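Cocosin 1 acidic chain (PDB 5WPW) serves as a seed storage protein of coconut, a hexameric 11S globulin that acts as a nutrient reservoir and is a potential food allergen. Local coordinates at residues 117-122 and 282-287; 259-264 and 269-274; 319-324 and 330-335. The protein carries 2 engineered substitutions. All blocks are in the same frame, centred on the assembly; numbering follows the deposited sequence.

Contact 1. Residues 117-122 and 282-287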
loop_
_atom_site.group_PDB
_atom_site.type_symbol
_atom_site.label_atom_id
_atom_site.label_comp_id
_atom_site.label_asym_id
_atom_site.label_seq_id
_atom_site.Cartn_x
_atom_site.Cartn_y
_atom_site.Cartn_z
ATOM N N ALA A 117 -17.574 8.069 13.425
ATOM C CA ALA A 117 -17.439 7.916 11.972
ATOM C C ALA A 117 -18.337 6.770 11.517
ATOM O O ALA A 117 -18.159 5.626 11.958
ATOM C CB ALA A 117 -15.995 7.634 11.568
ATOM N N VAL A 118 -19.286 7.077 10.638
ATOM C CA VAL A 118 -20.212 6.091 10.084
ATOM C C VAL A 118 -20.005 5.922 8.578
ATOM O O VAL A 118 -20.398 6.807 7.815
ATOM C CB VAL A 118 -21.659 6.515 10.385
ATOM C CG1 VAL A 118 -22.631 5.507 9.836
ATOM C CG2 VAL A 118 -21.857 6.693 11.874
ATOM N N PRO A 119 -19.439 4.803 8.110
ATOM C CA PRO A 119 -19.318 4.566 6.661
ATOM C C PRO A 119 -20.664 4.575 5.957
ATOM O O PRO A 119 -21.684 4.181 6.516
ATOM C CB PRO A 119 -18.694 3.164 6.570
ATOM C CG PRO A 119 -18.250 2.819 7.972
ATOM C CD PRO A 119 -19.073 3.624 8.907
ATOM N N ASN A 120 -20.656 4.969 4.692
ATOM C CA ASN A 120 -21.896 4.871 3.931
ATOM C C ASN A 120 -22.373 3.422 3.887
ATOM O O ASN A 120 -21.578 2.482 3.955
ATOM C CB ASN A 120 -21.684 5.365 2.519
ATOM C CG ASN A 120 -20.571 4.634 1.862
ATOM O OD1 ASN A 120 -19.446 4.651 2.363
ATOM N ND2 ASN A 120 -20.874 3.925 0.781
ATOM N N GLY A 121 -23.686 3.247 3.786
ATOM C CA GLY A 121 -24.248 1.932 3.591
ATOM C C GLY A 121 -24.320 1.041 4.811
ATOM O O GLY A 121 -24.761 -0.107 4.677
ATOM N N PHE A 122 -23.906 1.517 5.994
ATOM C CA PHE A 122 -23.986 0.756 7.240
ATOM C C PHE A 122 -25.149 1.262 8.093
ATOM O O PHE A 122 -25.253 2.461 8.342
ATOM C CB PHE A 122 -22.699 0.883 8.077
ATOM C CG PHE A 122 -21.491 0.177 7.496
ATOM C CD1 PHE A 122 -21.170 0.283 6.158
ATOM C CD2 PHE A 122 -20.640 -0.554 8.322
ATOM C CE1 PHE A 122 -20.048 -0.356 5.640
ATOM C CE2 PHE A 122 -19.520 -1.188 7.813
ATOM C CZ PHE A 122 -19.229 -1.096 6.461
ATOM N N ARG A 282 -9.200 6.917 7.193
ATOM C CA ARG A 282 -8.519 6.782 5.907
ATOM C C ARG A 282 -9.441 6.249 4.818
ATOM O O ARG A 282 -9.124 6.392 3.633
ATOM C CB ARG A 282 -7.285 5.877 6.041
ATOM C CG ARG A 282 -7.574 4.376 6.140
ATOM C CD ARG A 282 -6.322 3.615 6.593
ATOM N NE ARG A 282 -6.661 2.332 7.211
ATOM C CZ ARG A 282 -6.168 1.152 6.836
ATOM N NH1 ARG A 282 -5.298 1.071 5.835
ATOM N NH2 ARG A 282 -6.551 0.047 7.466
ATOM N N PHE A 283 -10.549 5.611 5.197
ATOM C CA PHE A 283 -11.615 5.234 4.278
ATOM C C PHE A 283 -12.730 6.272 4.233
ATOM O O PHE A 283 -13.273 6.541 3.155
ATOM C CB PHE A 283 -12.170 3.860 4.684
ATOM C CG PHE A 283 -11.090 2.851 4.972
ATOM C CD1 PHE A 283 -10.313 2.346 3.944
ATOM C CD2 PHE A 283 -10.822 2.444 6.266
ATOM C CE1 PHE A 283 -9.301 1.427 4.199
ATOM C CE2 PHE A 283 -9.813 1.523 6.532
ATOM C CZ PHE A 283 -9.054 1.015 5.497
ATOM N N ILE A 284 -13.057 6.885 5.379
ATOM C CA ILE A 284 -14.053 7.954 5.421
ATOM C C ILE A 284 -13.553 9.177 4.649
ATOM O O ILE A 284 -14.348 9.933 4.064
ATOM C CB ILE A 284 -14.385 8.307 6.897
ATOM C CG1 ILE A 284 -15.011 7.125 7.661
ATOM C CG2 ILE A 284 -15.246 9.566 7.009
ATOM C CD1 ILE A 284 -16.475 6.791 7.336
ATOM N N GLN A 285 -12.236 9.385 4.640
ATOM C CA GLN A 285 -11.579 10.527 3.986
ATOM C C GLN A 285 -12.063 11.861 4.555
ATOM O O GLN A 285 -12.320 12.825 3.828
ATOM C CB GLN A 285 -11.758 10.488 2.464
ATOM C CG GLN A 285 -10.804 9.525 1.766
ATOM C CD GLN A 285 -10.970 9.548 0.246
ATOM O OE1 GLN A 285 -11.676 8.719 -0.325
ATOM N NE2 GLN A 285 -10.324 10.503 -0.406
ATOM N N MET A 286 -12.127 11.924 5.877
ATOM C CA MET A 286 -12.493 13.158 6.562
ATOM C C MET A 286 -11.692 13.237 7.850
ATOM O O MET A 286 -11.242 12.225 8.388
ATOM C CB MET A 286 -14.005 13.252 6.861
ATOM C CG MET A 286 -14.784 13.987 5.733
ATOM S SD MET A 286 -16.547 14.245 6.086
ATOM C CE MET A 286 -16.976 12.526 6.166
ATOM N N SER A 287 -11.484 14.467 8.315
ATOM C CA SER A 287 -10.705 14.752 9.507
ATOM C C SER A 287 -11.536 15.699 10.369
ATOM O O SER A 287 -12.521 16.283 9.908
ATOM C CB SER A 287 -9.349 15.393 9.146
ATOM O OG SER A 287 -8.645 14.631 8.171
#
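The backbones of Pro119 and Ile284 come within 6.4 Å of each other, CA to CA, where the chain leaving strand 114-118 passes the last turn of the short helix 281-284. No hydrogen bond crosses this junction, and Ile284 supplies all of the apolar packing from the helix side. Its CG1 lies anti to the carbonyl carbon (chi1 -63°), and a second bend at chi2 carries CD1 over one face of the Val118-Pro119 peptide. The methyl carbon CD1 stands 3.7 Å from Pro119 N and 3.8 Å from Val118 C, so it rests on the peptide bond and the N-CA side of the proline ring; Pro119 CB is farther, 4.3 Å from CD1. Nearer the backbone, Ile284 CG1 meets Ala117 CB at 4.1 Å. Leu62 of the adjoining strand packs against both Ala117 and Ile284, and Ile280 adds to the apolar cluster beside Ala117 and Pro119.

Each segment changes direction at the junction: Gln285 takes up positive phi where the helix ends, and Pro119, itself in contact, opens a type II turn that runs to Phe122 with Gly121 in its positive-phi place. Within that turn Pro119 CB lies 3.8 Å above one face of the Phe122 ring, offset toward its rim. Gly121 O accepts a hydrogen bond from Trp303 NE1 of a neighbouring subunit.

The two segments belong to different cupin repeats of the chain, and this buried packing of strand end on helix end is part of the interface between the N-terminal and C-terminal domains of the bicupin fold found in 11S seed globulins.

Contact 2. Residues 259-264 and 269-274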
loop_
_atom_site.group_PDB
_atom_site.type_symbol
_atom_site.label_atom_id
_atom_site.label_comp_id
_atom_site.label_asym_id
_atom_site.label_seq_id
_atom_site.Cartn_x
_atom_site.Cartn_y
_atom_site.Cartn_z
ATOM N N ARG A 259 -6.193 15.906 25.758
ATOM C CA ARG A 259 -5.840 15.318 24.474
ATOM C C ARG A 259 -5.237 16.315 23.494
ATOM O O ARG A 259 -4.942 15.937 22.353
ATOM C CB ARG A 259 -7.075 14.674 23.853
ATOM C CG ARG A 259 -7.748 13.670 24.773
ATOM C CD ARG A 259 -8.888 12.952 24.053
ATOM N NE ARG A 259 -9.566 11.977 24.902
ATOM C CZ ARG A 259 -9.324 10.670 24.883
ATOM N NH1 ARG A 259 -8.425 10.167 24.052
ATOM N NH2 ARG A 259 -9.993 9.861 25.693
ATOM N N ALA A 260 -5.055 17.567 23.914
ATOM C CA ALA A 260 -4.576 18.622 23.036
ATOM C C ALA A 260 -3.309 18.200 22.300
ATOM O O ALA A 260 -2.453 17.495 22.854
ATOM C CB ALA A 260 -4.319 19.896 23.868
ATOM N N ASP A 261 -3.227 18.596 21.016
ATOM C CA ASP A 261 -1.999 18.534 20.239
ATOM C C ASP A 261 -1.206 19.831 20.285
ATOM O O ASP A 261 0.015 19.807 20.120
ATOM C CB ASP A 261 -2.313 18.231 18.775
ATOM C CG ASP A 261 -2.917 16.874 18.598
ATOM O OD1 ASP A 261 -2.247 15.881 18.927
ATOM O OD2 ASP A 261 -4.074 16.804 18.161
ATOM N N VAL A 262 -1.885 20.961 20.457
ATOM C CA VAL A 262 -1.254 22.278 20.543
ATOM C C VAL A 262 -1.847 22.955 21.760
ATOM O O VAL A 262 -3.062 22.905 21.952
ATOM C CB VAL A 262 -1.524 23.120 19.285
ATOM C CG1 VAL A 262 -0.877 24.469 19.411
ATOM C CG2 VAL A 262 -1.053 22.371 18.009
ATOM N N PHE A 263 -1.005 23.560 22.600
ATOM C CA PHE A 263 -1.541 24.135 23.824
ATOM C C PHE A 263 -0.669 25.289 24.280
ATOM O O PHE A 263 0.551 25.136 24.360
ATOM C CB PHE A 263 -1.625 23.106 24.944
ATOM C CG PHE A 263 -1.894 23.712 26.298
ATOM C CD1 PHE A 263 -3.069 24.399 26.545
ATOM C CD2 PHE A 263 -0.954 23.607 27.317
ATOM C CE1 PHE A 263 -3.316 24.955 27.788
ATOM C CE2 PHE A 263 -1.188 24.165 28.555
ATOM C CZ PHE A 263 -2.370 24.833 28.797
ATOM N N ASN A 264 -1.313 26.414 24.590
ATOM C CA ASN A 264 -0.674 27.554 25.257
ATOM C C ASN A 264 -1.585 27.959 26.409
ATOM O O ASN A 264 -2.757 28.315 26.166
ATOM C CB ASN A 264 -0.460 28.694 24.256
ATOM C CG ASN A 264 0.167 29.925 24.880
ATOM O OD1 ASN A 264 -0.175 30.318 25.997
ATOM N ND2 ASN A 264 1.069 30.554 24.150
ATOM N N ARG A 269 -6.195 25.775 22.917
ATOM C CA ARG A 269 -5.696 24.466 22.537
ATOM C C ARG A 269 -6.315 24.054 21.205
ATOM O O ARG A 269 -7.361 24.567 20.803
ATOM C CB ARG A 269 -5.996 23.423 23.615
ATOM C CG ARG A 269 -7.443 23.469 24.135
ATOM C CD ARG A 269 -7.750 22.339 25.079
ATOM N NE ARG A 269 -9.057 22.487 25.726
ATOM C CZ ARG A 269 -10.195 22.028 25.215
ATOM N NH1 ARG A 269 -10.191 21.399 24.042
ATOM N NH2 ARG A 269 -11.338 22.183 25.878
ATOM N N ILE A 270 -5.632 23.135 20.518
ATOM C CA ILE A 270 -6.139 22.495 19.304
ATOM C C ILE A 270 -5.906 20.998 19.405
ATOM O O ILE A 270 -4.842 20.548 19.842
ATOM C CB ILE A 270 -5.462 23.024 18.029
ATOM C CG1 ILE A 270 -5.517 24.541 17.952
ATOM C CG2 ILE A 270 -6.095 22.372 16.794
ATOM C CD1 ILE A 270 -4.806 25.070 16.741
ATOM N N THR A 271 -6.882 20.226 18.939
ATOM C CA THR A 271 -6.819 18.774 18.958
ATOM C C THR A 271 -7.260 18.324 17.578
ATOM O O THR A 271 -8.314 18.745 17.098
ATOM C CB THR A 271 -7.719 18.198 20.061
ATOM O OG1 THR A 271 -7.328 18.762 21.316
ATOM C CG2 THR A 271 -7.572 16.704 20.138
ATOM N N THR A 272 -6.416 17.556 16.917
ATOM C CA THR A 272 -6.643 17.107 15.554
ATOM C C THR A 272 -7.129 15.664 15.557
ATOM O O THR A 272 -6.699 14.852 16.370
ATOM C CB THR A 272 -5.341 17.209 14.764
ATOM O OG1 THR A 272 -4.878 18.570 14.801
ATOM C CG2 THR A 272 -5.518 16.726 13.304
ATOM N N LEU A 273 -7.973 15.331 14.599
ATOM C CA LEU A 273 -8.435 13.951 14.453
ATOM C C LEU A 273 -8.283 13.565 12.992
ATOM O O LEU A 273 -8.908 14.180 12.129
ATOM C CB LEU A 273 -9.884 13.803 14.906
ATOM C CG LEU A 273 -10.476 12.396 14.859
ATOM C CD1 LEU A 273 -9.584 11.426 15.576
ATOM C CD2 LEU A 273 -11.831 12.417 15.528
ATOM N N ASN A 274 -7.418 12.595 12.715
ATOM C CA ASN A 274 -7.276 12.056 11.363
ATOM C C ASN A 274 -6.859 10.595 11.491
ATOM O O ASN A 274 -6.844 10.037 12.597
ATOM C CB ASN A 274 -6.276 12.899 10.556
ATOM C CG ASN A 274 -4.918 12.946 11.202
ATOM O OD1 ASN A 274 -4.427 11.939 11.716
ATOM N ND2 ASN A 274 -4.311 14.129 11.220
#
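Ile270 O is shared by two donors across the hairpin, Asp261 N at 2.8 Å and Val262 N at 3.0 Å, both lying in the plane of its carbonyl group. The return bond runs from Ile270 N to Val262 O, also 3.0 Å, so Val262 and Ile270 form an antiparallel hydrogen-bonded pair with one extra residue inserted before it. Beside that bond, Val262 O also receives a CA-H...O contact from Arg269 CA at 3.1 Å.

The inserted Asp261 puts its carboxylate to work. With CG beside its own backbone N (chi1 -65°), OD2 reaches along the partner strand and takes the amide of Thr272 at 2.8 Å, in an almost perfectly straight bond (178°) that meets the oxygen nearly along its C-O axis. Lys277 NZ forms a salt bridge to the same OD2 and bonds Thr272 O as well. OD1 pairs with Lys106 of a neighbouring subunit, and Thr82 of that subunit bonds Asp261 O. Two lysines would be expected to stabilise the carboxylate as an anion.

Apolar contact is modest: Val262 CB faces Ile270 CB at 4.1 Å, and Ala260 CB lies 3.9 Å from Arg269 CB.

Asp261 and Val262 opposite Ile270 make a classic beta bulge, in the hairpin whose strand 262-264 is outermost, within this chain, of a C-terminal cupin sheet, and where Phe263 forms backbone hydrogen bonds to the same neighbouring subunit.

Contact 3. Residues 319-324 and 330-335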
loop_
_atom_site.group_PDB
_atom_site.type_symbol
_atom_site.label_atom_id
_atom_site.label_comp_id
_atom_site.label_asym_id
_atom_site.label_seq_id
_atom_site.Cartn_x
_atom_site.Cartn_y
_atom_site.Cartn_z
ATOM N N ARG A 319 -14.370 36.603 16.099
ATOM C CA ARG A 319 -14.257 37.231 14.795
ATOM C C ARG A 319 -13.513 36.296 13.849
ATOM O O ARG A 319 -12.406 35.853 14.164
ATOM C CB ARG A 319 -13.488 38.550 14.893
ATOM C CG ARG A 319 -13.592 39.418 13.662
ATOM C CD ARG A 319 -14.919 40.139 13.701
ATOM N NE ARG A 319 -15.207 40.894 12.486
ATOM C CZ ARG A 319 -16.369 41.499 12.263
ATOM N NH1 ARG A 319 -17.335 41.419 13.174
ATOM N NH2 ARG A 319 -16.567 42.183 11.138
ATOM N N VAL A 320 -14.114 36.009 12.701
ATOM C CA VAL A 320 -13.460 35.260 11.626
ATOM C C VAL A 320 -13.334 36.165 10.409
ATOM O O VAL A 320 -14.311 36.791 9.983
ATOM C CB VAL A 320 -14.235 33.981 11.259
ATOM C CG1 VAL A 320 -13.423 33.139 10.244
ATOM C CG2 VAL A 320 -14.545 33.185 12.488
ATOM N N GLU A 321 -12.135 36.220 9.836
ATOM C CA GLU A 321 -11.931 36.854 8.549
ATOM C C GLU A 321 -11.392 35.826 7.568
ATOM O O GLU A 321 -10.469 35.078 7.900
ATOM C CB GLU A 321 -10.981 38.018 8.671
ATOM C CG GLU A 321 -11.562 39.123 9.529
ATOM C CD GLU A 321 -10.626 40.291 9.612
ATOM O OE1 GLU A 321 -10.390 40.782 10.732
ATOM O OE2 GLU A 321 -10.116 40.700 8.552
ATOM N N VAL A 322 -11.969 35.796 6.378
ATOM C CA VAL A 322 -11.561 34.880 5.321
ATOM C C VAL A 322 -11.239 35.691 4.075
ATOM O O VAL A 322 -11.993 36.598 3.709
ATOM C CB VAL A 322 -12.669 33.836 5.056
ATOM C CG1 VAL A 322 -12.228 32.865 3.935
ATOM C CG2 VAL A 322 -12.989 33.095 6.325
ATOM N N ALA A 323 -10.111 35.374 3.427
ATOM C CA ALA A 323 -9.649 36.025 2.204
ATOM C C ALA A 323 -9.533 34.999 1.072
ATOM O O ALA A 323 -9.123 33.859 1.311
ATOM C CB ALA A 323 -8.285 36.694 2.416
ATOM N N ASP A 324 -9.847 35.410 -0.170
ATOM C CA ASP A 324 -9.782 34.497 -1.321
ATOM C C ASP A 324 -8.637 34.868 -2.277
ATOM O O ASP A 324 -7.797 35.732 -1.980
ATOM C CB ASP A 324 -11.146 34.428 -2.036
ATOM C CG ASP A 324 -11.437 35.627 -2.936
ATOM O OD1 ASP A 324 -10.610 36.577 -3.063
ATOM O OD2 ASP A 324 -12.540 35.601 -3.520
ATOM N N VAL A 330 -13.831 37.866 1.848
ATOM C CA VAL A 330 -15.079 37.168 1.554
ATOM C C VAL A 330 -15.888 36.862 2.807
ATOM O O VAL A 330 -17.048 36.429 2.695
ATOM C CB VAL A 330 -14.818 35.888 0.732
ATOM C CG1 VAL A 330 -14.216 36.259 -0.610
ATOM C CG2 VAL A 330 -13.877 34.941 1.482
ATOM N N PHE A 331 -15.322 37.078 3.989
ATOM C CA PHE A 331 -16.068 37.027 5.230
ATOM C C PHE A 331 -15.342 37.890 6.246
ATOM O O PHE A 331 -14.110 37.926 6.282
ATOM C CB PHE A 331 -16.231 35.587 5.756
ATOM C CG PHE A 331 -17.199 35.466 6.911
ATOM C CD1 PHE A 331 -18.565 35.541 6.701
ATOM C CD2 PHE A 331 -16.735 35.276 8.202
ATOM C CE1 PHE A 331 -19.459 35.435 7.767
ATOM C CE2 PHE A 331 -17.624 35.172 9.270
ATOM C CZ PHE A 331 -18.993 35.255 9.042
ATOM N N ASP A 332 -16.120 38.584 7.069
ATOM C CA ASP A 332 -15.564 39.425 8.123
ATOM C C ASP A 332 -16.718 39.622 9.110
ATOM O O ASP A 332 -17.475 40.586 9.002
ATOM C CB ASP A 332 -15.048 40.740 7.577
ATOM C CG ASP A 332 -14.292 41.556 8.615
ATOM O OD1 ASP A 332 -14.493 41.342 9.837
ATOM O OD2 ASP A 332 -13.492 42.424 8.194
ATOM N N GLY A 333 -16.866 38.676 10.026
ATOM C CA GLY A 333 -18.016 38.705 10.903
ATOM C C GLY A 333 -17.730 37.925 12.160
ATOM O O GLY A 333 -16.674 37.308 12.314
ATOM N N GLU A 334 -18.695 37.979 13.068
ATOM C CA GLU A 334 -18.644 37.212 14.293
ATOM C C GLU A 334 -19.162 35.808 14.009
ATOM O O GLU A 334 -19.769 35.546 12.974
ATOM C CB GLU A 334 -19.469 37.920 15.383
ATOM C CG GLU A 334 -19.454 37.290 16.790
ATOM C CD GLU A 334 -20.193 38.127 17.851
ATOM O OE1 GLU A 334 -21.431 37.968 17.994
ATOM O OE2 GLU A 334 -19.531 38.912 18.566
ATOM N N LEU A 335 -18.889 34.893 14.913
ATOM C CA LEU A 335 -19.567 33.612 14.922
ATOM C C LEU A 335 -20.008 33.372 16.353
ATOM O O LEU A 335 -19.257 33.676 17.288
ATOM C CB LEU A 335 -18.655 32.471 14.427
ATOM C CG LEU A 335 -18.654 32.040 12.959
ATOM C CD1 LEU A 335 -17.930 30.715 12.827
ATOM C CD2 LEU A 335 -20.050 31.903 12.394
#
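Arg319 lays its guanidinium over Gly333, whose CA sits 3.5 Å from the group's plane and beneath its centre. With CG anti to the backbone N (chi1 -167°), a bend at chi2 folds the chain over the partner strand. NE and NH2 then grip a single oxygen, Asp332 OD1, in a side-on salt bridge at 2.8 and 2.6 Å. The oxygen lies in the guanidinium plane, although the two planar groups are turned 72° apart.

Val330, equally buried by the contact, belongs to a classic beta bulge: its N donates to Val322 O at 2.9 Å, and Phe331 N adds a weak bond to the same oxygen. Val330 CG2 packs 3.6 Å from Val322 CG1, while its CG1 lies against the carboxylate of Asp324, which is salt-bridged to Arg326.

On the sheet face opposite Arg319, Val320 CB touches Phe331 CE2 at 4.1 Å and its CG2 meets Leu335 CD1; Leu341 covers this group.

Glu321 and Asp332 stack their carboxylates nearly parallel, OE2 to OD2 3.8 Å. Arg319 on Asp332, and the bond from Ser184 N of a neighbouring subunit to Glu321 OE2, probably offset the repulsion between these like charges.

Contact 1 joins the two cupin repeats, whereas contacts 2 and 3 are hairpins within the C-terminal one. Contacts 1 and 2 are directly linked: their centres are 22 Å apart, yet Ser287 CB lies 3.3 Å from Leu273 O, because strand 268-273 leads on through helix 281-284 into the strand that pairs with it. Contact 3 stands apart, its nearest atoms about 13 Å from contact 2 and about 16 Å from contact 1. Its hairpin belongs to the other sheet of the same cupin domain. Each lies beside a different neighbouring subunit of the hexamer, met by Gly121 in the turn next to contact 1, by Asp261 in contact 2 and by Glu321 in contact 3.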